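Local structure of putative alpha/beta hydrolase (4RPC) at residues K23-H28 against Q90-V95; L116-G121 against A203-L208; Q132-M137 against A185-Y190; A140-L145 against I177-L182; G147-S152 against N164-L169. The protein is of unknown function but, as a member of the alpha/beta hydrolase family, probably catalyses hydrolysis of a substrate still to be identified. All blocks are in the same frame, centred on the assembly; numbering follows the deposited sequence.

Interaction 1: residues K23-H28 against Q90-V95; sequences KVLLIH and QAIYGV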
# COMPACT_ATOMS: atom_id res chain seq x y z
N LYS A 23 -4.45 5.27 -16.70
CA LYS A 23 -4.42 5.68 -15.32
C LYS A 23 -3.79 4.61 -14.39
O LYS A 23 -4.22 3.46 -14.35
CB LYS A 23 -5.82 6.02 -14.86
CG LYS A 23 -6.22 7.45 -15.14
CD LYS A 23 -6.53 7.65 -16.60
CE LYS A 23 -7.30 8.94 -16.77
NZ LYS A 23 -7.03 9.51 -18.11
N VAL A 24 -2.81 5.04 -13.61
CA VAL A 24 -2.13 4.24 -12.66
C VAL A 24 -2.24 4.94 -11.27
O VAL A 24 -1.77 6.07 -11.08
CB VAL A 24 -0.67 4.09 -13.10
CG1 VAL A 24 0.15 3.33 -12.07
CG2 VAL A 24 -0.60 3.35 -14.46
N LEU A 25 -2.83 4.25 -10.32
CA LEU A 25 -3.00 4.77 -8.93
C LEU A 25 -1.95 4.20 -8.02
O LEU A 25 -1.79 3.00 -7.98
CB LEU A 25 -4.36 4.30 -8.37
CG LEU A 25 -5.44 5.21 -7.86
CD1 LEU A 25 -6.47 4.36 -7.13
CD2 LEU A 25 -4.99 6.33 -6.96
N LEU A 26 -1.29 5.03 -7.23
CA LEU A 26 -0.27 4.61 -6.34
C LEU A 26 -0.64 5.00 -4.93
O LEU A 26 -0.74 6.23 -4.63
CB LEU A 26 1.04 5.30 -6.70
CG LEU A 26 1.51 5.14 -8.12
CD1 LEU A 26 2.69 6.06 -8.35
CD2 LEU A 26 1.92 3.72 -8.38
N ILE A 27 -0.85 3.98 -4.08
CA ILE A 27 -1.39 4.17 -2.70
C ILE A 27 -0.38 3.75 -1.69
O ILE A 27 -0.02 2.58 -1.61
CB ILE A 27 -2.72 3.42 -2.47
CG1 ILE A 27 -3.70 3.64 -3.61
CG2 ILE A 27 -3.36 3.87 -1.16
CD1 ILE A 27 -5.02 2.86 -3.50
N HIS A 28 0.10 4.73 -0.94
CA HIS A 28 1.11 4.52 0.08
C HIS A 28 0.57 3.88 1.35
O HIS A 28 -0.63 3.70 1.51
CB HIS A 28 1.83 5.83 0.40
CG HIS A 28 1.01 6.84 1.18
ND1 HIS A 28 0.85 6.75 2.54
CD2 HIS A 28 0.43 8.01 0.81
CE1 HIS A 28 0.11 7.76 2.97
NE2 HIS A 28 -0.15 8.55 1.95
N GLN A 90 -5.99 1.50 -14.91
CA GLN A 90 -5.37 0.33 -15.53
C GLN A 90 -4.67 -0.46 -14.47
O GLN A 90 -4.62 -1.69 -14.57
CB GLN A 90 -4.36 0.70 -16.62
CG GLN A 90 -4.91 1.32 -17.89
CD GLN A 90 -6.02 0.55 -18.50
OE1 GLN A 90 -5.92 -0.65 -18.71
NE2 GLN A 90 -7.12 1.24 -18.74
N ALA A 91 -4.14 0.23 -13.45
CA ALA A 91 -3.47 -0.44 -12.31
C ALA A 91 -3.48 0.40 -11.03
O ALA A 91 -3.24 1.59 -11.07
CB ALA A 91 -2.02 -0.73 -12.68
N ILE A 92 -3.69 -0.27 -9.91
CA ILE A 92 -3.41 0.25 -8.60
C ILE A 92 -2.25 -0.52 -7.96
O ILE A 92 -2.29 -1.77 -7.88
CB ILE A 92 -4.62 0.12 -7.67
CG1 ILE A 92 -5.90 0.57 -8.38
CG2 ILE A 92 -4.43 1.00 -6.44
CD1 ILE A 92 -7.08 0.50 -7.44
N TYR A 93 -1.19 0.20 -7.59
CA TYR A 93 -0.16 -0.35 -6.79
C TYR A 93 -0.44 0.15 -5.38
O TYR A 93 -0.71 1.32 -5.17
CB TYR A 93 1.23 0.06 -7.29
CG TYR A 93 2.30 -0.29 -6.31
CD1 TYR A 93 2.93 -1.51 -6.33
CD2 TYR A 93 2.63 0.60 -5.28
CE1 TYR A 93 3.90 -1.84 -5.40
CE2 TYR A 93 3.60 0.28 -4.36
CZ TYR A 93 4.22 -0.95 -4.42
OH TYR A 93 5.19 -1.21 -3.48
N GLY A 94 -0.45 -0.75 -4.42
CA GLY A 94 -0.61 -0.33 -3.07
C GLY A 94 0.35 -1.05 -2.20
O GLY A 94 0.55 -2.27 -2.34
N VAL A 95 1.00 -0.29 -1.32
CA VAL A 95 1.95 -0.88 -0.41
C VAL A 95 1.37 -0.85 0.97
O VAL A 95 0.89 0.18 1.44
CB VAL A 95 3.35 -0.19 -0.47
CG1 VAL A 95 3.27 1.27 -0.07
CG2 VAL A 95 4.34 -0.93 0.45
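Lys23 O receives the backbone N of Gln90 at 2.7 Å and, weakly, that of Ala91, where two central parallel strands of the alpha/beta hydrolase sheet start to pair. Val24 bonds through its backbone to strand 50-54; here its CA-H points at Ala91 O, with CA 3.3 Å away. Leu25 bonds both ways: its N gives to Ala91 O (2.8 Å) and its O takes Tyr93 N (2.9 Å). Its side chain lies alongside that of Ile92, both pointing the same way, with Leu25 CB 3.8 Å from Ile92 CG2. Leu26 faces the other side of the sheet, where CD2 packs on Tyr93 CB. Ile27 repeats the pattern of Leu25, with N bonded to Tyr93 O and O to Val95 N, just past Gly94, where strand 88-95 probably enters the nucleophile elbow (GxSxG). Ile92 CG2, anti to its own backbone N (CG1 at chi1 -45°), reaches forward along the strand to lie 3.5 Å from Ile27 CD1. A glycine in place of Ile92 would probably leave Leu25 and Ile27 without their shared neighbour and open a gap beneath the helix. Branched aliphatic residues suit this buried face, filling the layer between sheet and helix. Leu25, Ile27 and Ile92 are covered by Met105, Val101 and Ala102 of helix 97-108, while strands 50-54 and 112-119 flank the pair.

Interaction 2: residues L116-G121 against A203-L208; sequences LLLDGG and ARVSVL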
# COMPACT_ATOMS: atom_id res chain seq x y z
N LEU A 116 -4.49 -5.15 -10.03
CA LEU A 116 -4.11 -4.78 -8.68
C LEU A 116 -2.72 -5.29 -8.52
O LEU A 116 -2.46 -6.44 -8.88
CB LEU A 116 -5.00 -5.44 -7.65
CG LEU A 116 -6.40 -4.93 -7.51
CD1 LEU A 116 -7.12 -5.82 -6.53
CD2 LEU A 116 -6.40 -3.52 -7.02
N LEU A 117 -1.81 -4.42 -8.05
CA LEU A 117 -0.48 -4.86 -7.64
C LEU A 117 -0.37 -4.66 -6.16
O LEU A 117 -0.37 -3.50 -5.68
CB LEU A 117 0.60 -4.05 -8.31
CG LEU A 117 0.96 -4.38 -9.75
CD1 LEU A 117 -0.16 -4.04 -10.68
CD2 LEU A 117 2.28 -3.73 -10.17
N LEU A 118 -0.24 -5.74 -5.44
CA LEU A 118 -0.35 -5.68 -4.02
C LEU A 118 0.94 -6.05 -3.40
O LEU A 118 1.40 -7.18 -3.56
CB LEU A 118 -1.48 -6.60 -3.55
CG LEU A 118 -2.80 -6.40 -4.24
CD1 LEU A 118 -3.82 -7.47 -3.84
CD2 LEU A 118 -3.35 -5.00 -3.93
N ASP A 119 1.55 -5.09 -2.70
CA ASP A 119 2.87 -5.27 -2.13
C ASP A 119 2.71 -5.24 -0.62
O ASP A 119 2.35 -4.20 -0.08
CB ASP A 119 3.79 -4.12 -2.66
CG ASP A 119 5.34 -4.34 -2.45
OD1 ASP A 119 5.77 -5.28 -1.71
OD2 ASP A 119 6.14 -3.53 -3.04
N GLY A 120 2.97 -6.36 0.08
CA GLY A 120 2.93 -6.41 1.55
C GLY A 120 1.59 -6.12 2.21
O GLY A 120 1.52 -5.53 3.30
N GLY A 121 0.55 -6.62 1.58
CA GLY A 121 -0.79 -6.51 2.09
C GLY A 121 -1.00 -7.49 3.21
O GLY A 121 -0.38 -8.57 3.23
N ALA A 203 -10.52 -7.59 -11.35
CA ALA A 203 -9.14 -7.26 -11.60
C ALA A 203 -8.21 -8.47 -11.62
O ALA A 203 -8.37 -9.39 -10.82
CB ALA A 203 -8.65 -6.27 -10.56
N ARG A 204 -7.23 -8.47 -12.51
CA ARG A 204 -6.15 -9.42 -12.37
C ARG A 204 -5.31 -8.97 -11.18
O ARG A 204 -4.95 -7.81 -11.09
CB ARG A 204 -5.25 -9.38 -13.57
CG ARG A 204 -4.07 -10.33 -13.42
CD ARG A 204 -3.43 -10.58 -14.78
NE ARG A 204 -2.94 -9.31 -15.31
CZ ARG A 204 -2.39 -9.14 -16.51
NH1 ARG A 204 -2.21 -10.17 -17.35
NH2 ARG A 204 -2.01 -7.91 -16.86
N VAL A 205 -4.97 -9.88 -10.30
CA VAL A 205 -4.21 -9.59 -9.12
C VAL A 205 -2.76 -10.09 -9.27
O VAL A 205 -2.49 -11.30 -9.48
CB VAL A 205 -4.86 -10.29 -7.91
CG1 VAL A 205 -3.97 -10.14 -6.68
CG2 VAL A 205 -6.23 -9.70 -7.61
N SER A 206 -1.83 -9.17 -9.10
CA SER A 206 -0.44 -9.53 -8.99
C SER A 206 0.02 -9.16 -7.57
O SER A 206 -0.19 -8.03 -7.09
CB SER A 206 0.33 -8.76 -10.04
OG SER A 206 -0.36 -8.83 -11.31
N VAL A 207 0.68 -10.12 -6.91
CA VAL A 207 1.25 -9.95 -5.59
C VAL A 207 2.79 -9.88 -5.61
O VAL A 207 3.48 -10.82 -6.10
CB VAL A 207 0.86 -11.15 -4.73
CG1 VAL A 207 1.04 -10.85 -3.23
CG2 VAL A 207 -0.57 -11.54 -5.01
N LEU A 208 3.35 -8.79 -5.09
CA LEU A 208 4.78 -8.67 -4.89
C LEU A 208 5.11 -9.13 -3.46
O LEU A 208 4.50 -8.70 -2.47
CB LEU A 208 5.29 -7.27 -5.16
CG LEU A 208 4.59 -6.43 -6.21
CD1 LEU A 208 5.56 -5.46 -6.87
CD2 LEU A 208 3.80 -7.15 -7.26
O HOH W 1 3.64 -9.70 0.03
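Leu118 and Val205 meet on one face of two neighbouring parallel strands, and the leucine can be followed outward. Its CB lies 4.0 Å from Ser206 O, the carbonyl that also accepts Leu118 N (2.8 Å). CG, turned anti to the carbonyl carbon (chi1 -52°), stays close to that same oxygen, and CD1 ends 3.9 Å from Val205 CG1. Beyond the strands, the leucine packs on Ala99 and Val103 of helix 97-108, a place where a long aliphatic group fills the sheet-helix layer. Leu116 shares the face, its CG 4.0 Å from Ala203 CB. The backbones are tied by four bonds; the straightest, Ser206 N to Leu116 O, is 2.8 Å long.

On the reverse face Asp119 crosses Leu208 at about a right angle, with Asp119 CG 4.0 Å from Leu208 CB. The buried carboxylate is not left without a mate, since OD2 bonds to Tyr93 OH on the next strand. Past the end of strand 112-119, one water receives a weak bond from Gly120 N and gives one to Leu208 O (2.8 Å); the positive phi of Gly120 suits a residue without a side chain. Paired parallel strands backed by a helix, with a long helical insertion between them, are typical of the alpha/beta hydrolase fold, in which cap domains commonly enter after this strand.

Interaction 3: residues Q132-M137 against A185-Y190; sequences QYANIM and ALLAAY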
# COMPACT_ATOMS: atom_id res chain seq x y z
N GLN A 132 -3.87 -3.19 20.33
CA GLN A 132 -2.58 -3.46 20.90
C GLN A 132 -1.46 -3.60 19.85
O GLN A 132 -0.35 -3.07 20.06
CB GLN A 132 -2.68 -4.67 21.78
CG GLN A 132 -3.35 -4.38 23.12
CD GLN A 132 -3.42 -5.67 23.91
OE1 GLN A 132 -2.50 -5.99 24.66
NE2 GLN A 132 -4.45 -6.49 23.64
N TYR A 133 -1.78 -4.19 18.71
CA TYR A 133 -0.86 -4.23 17.59
C TYR A 133 -0.66 -2.88 17.00
O TYR A 133 0.44 -2.57 16.70
CB TYR A 133 -1.38 -5.10 16.47
CG TYR A 133 -1.05 -6.52 16.66
CD1 TYR A 133 -1.44 -7.20 17.81
CD2 TYR A 133 -0.34 -7.21 15.67
CE1 TYR A 133 -1.12 -8.51 17.97
CE2 TYR A 133 -0.02 -8.52 15.83
CZ TYR A 133 -0.43 -9.18 16.97
OH TYR A 133 -0.10 -10.53 17.14
N ALA A 134 -1.72 -2.10 16.79
CA ALA A 134 -1.50 -0.73 16.25
C ALA A 134 -0.55 0.13 17.09
O ALA A 134 0.29 0.86 16.53
CB ALA A 134 -2.79 -0.00 16.02
N ASN A 135 -0.69 0.06 18.42
CA ASN A 135 0.14 0.79 19.31
C ASN A 135 1.60 0.38 19.28
O ASN A 135 2.48 1.25 19.29
CB ASN A 135 -0.41 0.73 20.72
CG ASN A 135 -1.53 1.75 20.94
OD1 ASN A 135 -1.29 2.94 20.96
ND2 ASN A 135 -2.74 1.28 21.02
N ILE A 136 1.86 -0.93 19.15
CA ILE A 136 3.24 -1.38 19.01
C ILE A 136 3.85 -0.91 17.69
O ILE A 136 4.95 -0.36 17.67
CB ILE A 136 3.34 -2.89 19.16
CG1 ILE A 136 3.21 -3.22 20.65
CG2 ILE A 136 4.66 -3.43 18.61
CD1 ILE A 136 2.85 -4.65 20.89
N MSE A 137 3.13 -1.11 16.61
CA MSE A 137 3.67 -0.78 15.34
C MSE A 137 3.83 0.73 15.23
O MSE A 137 4.79 1.19 14.63
CB MSE A 137 2.74 -1.31 14.28
CG MSE A 137 2.81 -2.84 14.27
SE MSE A 137 4.63 -3.53 13.89
CE MSE A 137 5.01 -2.24 12.44
N ALA A 185 -4.31 5.14 11.21
CA ALA A 185 -4.08 4.47 9.94
C ALA A 185 -3.83 3.00 10.22
O ALA A 185 -4.34 2.10 9.49
CB ALA A 185 -2.91 5.06 9.22
N LEU A 186 -3.06 2.76 11.26
CA LEU A 186 -2.77 1.38 11.68
C LEU A 186 -3.98 0.64 12.27
O LEU A 186 -4.11 -0.60 12.07
CB LEU A 186 -1.63 1.34 12.66
CG LEU A 186 -0.29 1.68 12.01
CD1 LEU A 186 0.70 1.99 13.10
CD2 LEU A 186 0.25 0.61 11.05
N LEU A 187 -4.82 1.37 12.98
CA LEU A 187 -6.03 0.75 13.48
C LEU A 187 -6.88 0.29 12.28
O LEU A 187 -7.38 -0.85 12.27
CB LEU A 187 -6.82 1.66 14.42
CG LEU A 187 -6.15 2.07 15.73
CD1 LEU A 187 -6.78 3.31 16.30
CD2 LEU A 187 -6.21 0.93 16.76
N ALA A 188 -6.98 1.17 11.28
CA ALA A 188 -7.72 0.88 10.05
C ALA A 188 -7.10 -0.29 9.38
O ALA A 188 -7.79 -1.22 9.02
CB ALA A 188 -7.80 2.07 9.09
N ALA A 189 -5.79 -0.26 9.19
CA ALA A 189 -5.09 -1.41 8.59
C ALA A 189 -5.39 -2.74 9.28
O ALA A 189 -5.83 -3.67 8.64
CB ALA A 189 -3.62 -1.16 8.58
N TYR A 190 -5.22 -2.80 10.61
CA TYR A 190 -5.40 -4.01 11.36
C TYR A 190 -6.86 -4.45 11.53
O TYR A 190 -7.09 -5.59 11.71
CB TYR A 190 -4.73 -3.88 12.75
CG TYR A 190 -3.25 -4.01 12.65
CD1 TYR A 190 -2.67 -5.07 11.98
CD2 TYR A 190 -2.42 -3.09 13.24
CE1 TYR A 190 -1.29 -5.20 11.88
CE2 TYR A 190 -1.05 -3.18 13.13
CZ TYR A 190 -0.48 -4.23 12.46
OH TYR A 190 0.87 -4.36 12.40
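Tyr133 turns the edge of its ring toward the face of Tyr190, a T-shaped pair with centroids 5.8 Å apart and planes at 75°. The rings join helices 130-145 and 179-191, which belong to the helical insertion between strands 112-119 and 204-210, consistent with a cap over the alpha/beta hydrolase core. The two short helix segments cross at 134°, with axes 8.7 Å apart at their closest. Over the same Tyr190 ring stands Tyr133 CB, 3.8 Å above the plane and offset toward the rim, in a CH-pi contact. Thus one tyrosine covers the other with both its methylene and its ring edge.

Where the helices come nearest, Ala134 is small enough to let the two leucines of the facing helix close in on it. Its CB meets Leu187 CD2 at 3.6 Å and Leu186 CB at 3.8 Å, while Leu186 CD1 reaches over to Ala134 O. Tyr133, at the exposed margin, lies about 4 Å from a bound tetraethylene glycol that probably came from the crystallisation liquor.

Met137, present as selenomethionine, crosses Tyr190 at about a right angle. Its CG, turned anti to the carbonyl carbon (chi1 -69°), comes in at the edge of the phenol near the ring plane, and no hydrogen bond is made there: Met137 CG sits tightly against Tyr190 OH at 3.1 Å.

Interaction 4: residues A140-L145 against I177-L182; sequences AFLNLL and ITREAL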
# COMPACT_ATOMS: atom_id res chain seq x y z
N ALA A 140 7.02 1.53 17.01
CA ALA A 140 8.15 0.95 16.30
C ALA A 140 8.50 1.90 15.15
O ALA A 140 9.66 2.28 14.99
CB ALA A 140 7.81 -0.44 15.76
N PHE A 141 7.48 2.30 14.38
CA PHE A 141 7.74 3.12 13.18
C PHE A 141 8.33 4.49 13.51
O PHE A 141 9.23 4.95 12.83
CB PHE A 141 6.48 3.26 12.36
CG PHE A 141 6.28 2.18 11.34
CD1 PHE A 141 7.05 1.02 11.34
CD2 PHE A 141 5.31 2.33 10.38
CE1 PHE A 141 6.88 0.04 10.37
CE2 PHE A 141 5.13 1.36 9.40
CZ PHE A 141 5.92 0.20 9.40
N LEU A 142 7.85 5.12 14.58
CA LEU A 142 8.39 6.41 14.97
C LEU A 142 9.84 6.24 15.47
O LEU A 142 10.73 7.06 15.18
CB LEU A 142 7.51 7.09 16.05
CG LEU A 142 6.21 7.55 15.45
CD1 LEU A 142 5.23 7.86 16.52
CD2 LEU A 142 6.39 8.75 14.49
N ASN A 143 10.07 5.18 16.23
CA ASN A 143 11.41 4.83 16.65
C ASN A 143 12.41 4.72 15.50
O ASN A 143 13.57 5.03 15.67
CB ASN A 143 11.43 3.55 17.48
CG ASN A 143 11.22 3.82 18.95
OD1 ASN A 143 11.65 4.81 19.47
ND2 ASN A 143 10.52 2.93 19.61
N LEU A 144 11.95 4.32 14.33
CA LEU A 144 12.85 4.25 13.18
C LEU A 144 13.47 5.60 12.88
O LEU A 144 14.59 5.68 12.42
CB LEU A 144 12.14 3.74 11.94
CG LEU A 144 11.61 2.31 12.03
CD1 LEU A 144 10.79 1.97 10.78
CD2 LEU A 144 12.77 1.35 12.17
N LEU A 145 12.72 6.67 13.17
CA LEU A 145 13.17 8.04 12.93
C LEU A 145 14.26 8.43 13.87
O LEU A 145 14.99 9.34 13.60
CB LEU A 145 11.99 9.06 13.05
CG LEU A 145 10.84 8.86 12.04
CD1 LEU A 145 9.58 9.61 12.47
CD2 LEU A 145 11.23 9.23 10.60
N ILE A 177 5.06 13.02 10.35
CA ILE A 177 3.89 12.29 10.74
C ILE A 177 3.69 12.48 12.28
O ILE A 177 4.65 12.67 13.04
CB ILE A 177 3.95 10.83 10.33
CG1 ILE A 177 2.60 10.13 10.52
CG2 ILE A 177 4.98 10.09 11.14
CD1 ILE A 177 1.55 10.56 9.51
N THR A 178 2.43 12.57 12.68
CA THR A 178 2.09 12.56 14.09
C THR A 178 1.67 11.20 14.50
O THR A 178 1.13 10.43 13.72
CB THR A 178 0.97 13.54 14.40
OG1 THR A 178 -0.25 13.15 13.74
CG2 THR A 178 1.40 14.89 14.00
N ARG A 179 1.89 10.90 15.76
CA ARG A 179 1.53 9.60 16.26
C ARG A 179 0.02 9.33 16.10
O ARG A 179 -0.37 8.22 15.63
CB ARG A 179 2.02 9.36 17.69
CG ARG A 179 1.62 7.97 18.18
CD ARG A 179 2.26 7.60 19.50
NE ARG A 179 2.14 6.18 19.83
CZ ARG A 179 1.04 5.58 20.27
NH1 ARG A 179 -0.11 6.23 20.38
NH2 ARG A 179 1.07 4.28 20.52
N GLU A 180 -0.82 10.33 16.36
CA GLU A 180 -2.26 10.06 16.23
C GLU A 180 -2.59 9.66 14.82
O GLU A 180 -3.37 8.79 14.62
CB GLU A 180 -3.15 11.26 16.58
CG GLU A 180 -3.70 11.37 18.00
CD GLU A 180 -4.28 10.11 18.65
OE1 GLU A 180 -5.49 9.81 18.43
OE2 GLU A 180 -3.53 9.46 19.43
N ALA A 181 -1.99 10.32 13.83
CA ALA A 181 -2.35 10.04 12.44
C ALA A 181 -1.92 8.64 12.04
O ALA A 181 -2.65 7.88 11.40
CB ALA A 181 -1.73 11.08 11.52
N LEU A 182 -0.74 8.31 12.47
CA LEU A 182 -0.16 6.99 12.21
C LEU A 182 -0.96 5.93 12.87
O LEU A 182 -1.28 4.91 12.25
CB LEU A 182 1.26 6.95 12.77
CG LEU A 182 2.04 5.66 12.79
CD1 LEU A 182 2.12 5.20 11.36
CD2 LEU A 182 3.45 5.87 13.32
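Leu142 reaches out from helix 130-145 to touch Ile177, Arg179 and Leu182 at the start of helix 179-191. Both helices lie in the insertion that probably forms a cap on the alpha/beta hydrolase core.

The apolar contacts divide the leucine among its branches. CD2 goes to Ile177 CG2 at 3.9 Å, with the two side chains meeting at about a right angle. CD1 lies instead on the aliphatic stem of Arg179, 3.7 Å from its CB. A leucine suits this place because its two methyls can serve two neighbours at once, while the arginine lends its methylenes and carries its charge past them. Phe141 adds its CB, 4.1 Å from Leu182 CD2, so one leucine methyl is shared by two neighbouring residues of the facing helix.

No hydrogen bond crosses between the segments, and the polar interactions are local or lead outward. Thr178 is the N-cap of helix 179-191: its OG1 accepts a weak bond from Ala181 N at 3.3 Å, as a threonine hydroxyl can do at the start of a helix, where amides have no preceding turn to bond to. The guanidinium of Arg179, held away from Leu142 by an extended chain, forms a salt bridge through NE with Asp139 and a hydrogen bond through NH2 with Asn135, both on the facing helix.

Leu182 has CG anti to the backbone N (chi1 173°), and its side chain slides past that of Leu142 in the opposite direction, leaving Leu182 CD2 3.9 Å from Leu142 CG.

Interaction 5: residues G147-S152 against N164-L169; sequences GEHLPS and NDVEVL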
# COMPACT_ATOMS: atom_id res chain seq x y z
N GLY A 147 16.43 6.11 14.36
CA GLY A 147 17.42 5.09 13.96
C GLY A 147 17.43 3.90 14.90
O GLY A 147 18.38 3.13 14.92
N GLU A 148 16.36 3.71 15.65
CA GLU A 148 16.25 2.55 16.50
C GLU A 148 15.55 1.40 15.76
O GLU A 148 14.58 1.61 15.06
CB GLU A 148 15.47 2.94 17.73
CG GLU A 148 15.23 1.84 18.71
CD GLU A 148 14.37 2.33 19.85
OE1 GLU A 148 14.69 3.43 20.40
OE2 GLU A 148 13.35 1.64 20.16
N HIS A 149 16.01 0.18 16.00
CA HIS A 149 15.51 -1.00 15.31
C HIS A 149 14.14 -1.48 15.79
O HIS A 149 13.76 -1.27 16.94
CB HIS A 149 16.49 -2.13 15.50
CG HIS A 149 17.84 -1.84 14.94
ND1 HIS A 149 18.13 -2.04 13.61
CD2 HIS A 149 18.95 -1.32 15.50
CE1 HIS A 149 19.39 -1.71 13.39
NE2 HIS A 149 19.90 -1.26 14.52
N LEU A 150 13.42 -2.15 14.89
CA LEU A 150 12.14 -2.71 15.20
C LEU A 150 12.32 -3.80 16.26
O LEU A 150 13.35 -4.48 16.26
CB LEU A 150 11.46 -3.30 13.97
CG LEU A 150 11.18 -2.41 12.74
CD1 LEU A 150 10.85 -3.23 11.50
CD2 LEU A 150 10.09 -1.40 13.00
N PRO A 151 11.34 -3.96 17.16
CA PRO A 151 11.39 -4.99 18.20
C PRO A 151 11.25 -6.38 17.60
O PRO A 151 10.55 -6.53 16.63
CB PRO A 151 10.14 -4.70 19.02
CG PRO A 151 9.20 -4.06 18.05
CD PRO A 151 10.05 -3.25 17.14
N SER A 152 11.93 -7.40 18.13
CA SER A 152 11.60 -8.76 17.75
C SER A 152 10.27 -9.13 18.32
O SER A 152 9.89 -8.67 19.39
CB SER A 152 12.63 -9.70 18.30
OG SER A 152 13.83 -9.45 17.64
N ASN A 164 18.86 -4.46 8.75
CA ASN A 164 18.78 -3.44 7.73
C ASN A 164 17.44 -2.68 7.78
O ASN A 164 17.14 -1.90 6.89
CB ASN A 164 19.02 -4.10 6.36
CG ASN A 164 18.06 -5.26 6.07
OD1 ASN A 164 17.64 -5.99 6.98
ND2 ASN A 164 17.69 -5.41 4.79
N ASP A 165 16.62 -2.89 8.83
CA ASP A 165 15.27 -2.27 8.91
C ASP A 165 15.29 -0.74 8.95
O ASP A 165 14.47 -0.09 8.32
CB ASP A 165 14.49 -2.82 10.11
CG ASP A 165 15.30 -2.79 11.39
OD1 ASP A 165 16.50 -3.19 11.43
OD2 ASP A 165 14.74 -2.33 12.38
N VAL A 166 16.25 -0.18 9.68
CA VAL A 166 16.44 1.26 9.68
C VAL A 166 16.85 1.79 8.29
O VAL A 166 16.25 2.72 7.75
CB VAL A 166 17.47 1.68 10.73
CG1 VAL A 166 17.84 3.14 10.58
CG2 VAL A 166 16.90 1.49 12.12
N GLU A 167 17.87 1.21 7.70
CA GLU A 167 18.33 1.69 6.39
C GLU A 167 17.21 1.58 5.37
O GLU A 167 17.03 2.46 4.57
CB GLU A 167 19.59 0.94 5.93
CG GLU A 167 19.30 -0.26 5.06
CD GLU A 167 20.51 -0.71 4.25
OE1 GLU A 167 21.48 -1.24 4.85
OE2 GLU A 167 20.48 -0.54 3.02
N VAL A 168 16.40 0.53 5.44
CA VAL A 168 15.32 0.32 4.46
C VAL A 168 14.03 1.13 4.68
O VAL A 168 13.46 1.63 3.73
CB VAL A 168 14.92 -1.16 4.40
CG1 VAL A 168 13.75 -1.36 3.46
CG2 VAL A 168 16.08 -2.02 3.91
N LEU A 169 13.56 1.22 5.92
CA LEU A 169 12.26 1.79 6.22
C LEU A 169 12.32 3.25 6.61
O LEU A 169 11.41 4.01 6.36
CB LEU A 169 11.59 0.98 7.38
CG LEU A 169 11.11 -0.43 7.04
CD1 LEU A 169 10.49 -1.19 8.20
CD2 LEU A 169 10.14 -0.44 5.86
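Asp165 CG stands between its own backbone N and carbonyl carbon (chi1 49°), a crowded position that turns the carboxylate back toward His149 and Leu150. The contact fastens a loop of the probable cap region to the first turn of helix 165-169, and Asp165 grips it at two points. Its OD1 accepts His149 ND1 at 3.0 Å, on the syn side; OD1 lies almost in the plane of the imidazole, while the ring nitrogen stands about 20° out of the carboxylate plane, the two planes being 36° apart. OD2 takes the backbone N of Leu150 at 2.8 Å, nearly straight along the C-O bond. An aspartate is short enough to hold both donors from the helix start, where the N-terminal end would probably steady its charge.

Were Asp165 an alanine, His149 ND1 and Leu150 N would probably both lose their acceptor, and the imidazole would be freer to turn. Gly147 closes helix 130-145 in a Schellman motif; its positive phi is easily adopted by a residue with no side chain. Its carbonyl O is met by Val166 CG2 at 3.6 Å.

Leu150 CD1 packs on Leu169 CD1 at 3.9 Å, and Leu150 also lies against Ala140 of helix 130-145. The same methyl that touches Gly147 covers one face of the imidazole: Val166 CG2 is 4.0 Å above the His149 ring plane, offset toward its rim.

Interactions 1 and 2 lie in one sheet, their centres 10 Å apart. Strands 88-95 and 112-119 are neighbours there, so the two contacts touch directly, joined through the backbone where Ile92 O meets Leu117 N. Interactions 3, 4 and 5 come from the chain between strands 112-119 and 204-210, and so are nested inside the loop that interaction 2 closes. Interactions 3 and 4 share helices 130-145 and 179-191, with centres 11 Å apart; interaction 4 is nested within interaction 3, and interaction 5 within interaction 4, which it touches. The sheet and helical contacts lie 22 to 26 Å apart, centre to centre, consistent with a hydrolase core carrying a separate helical cap.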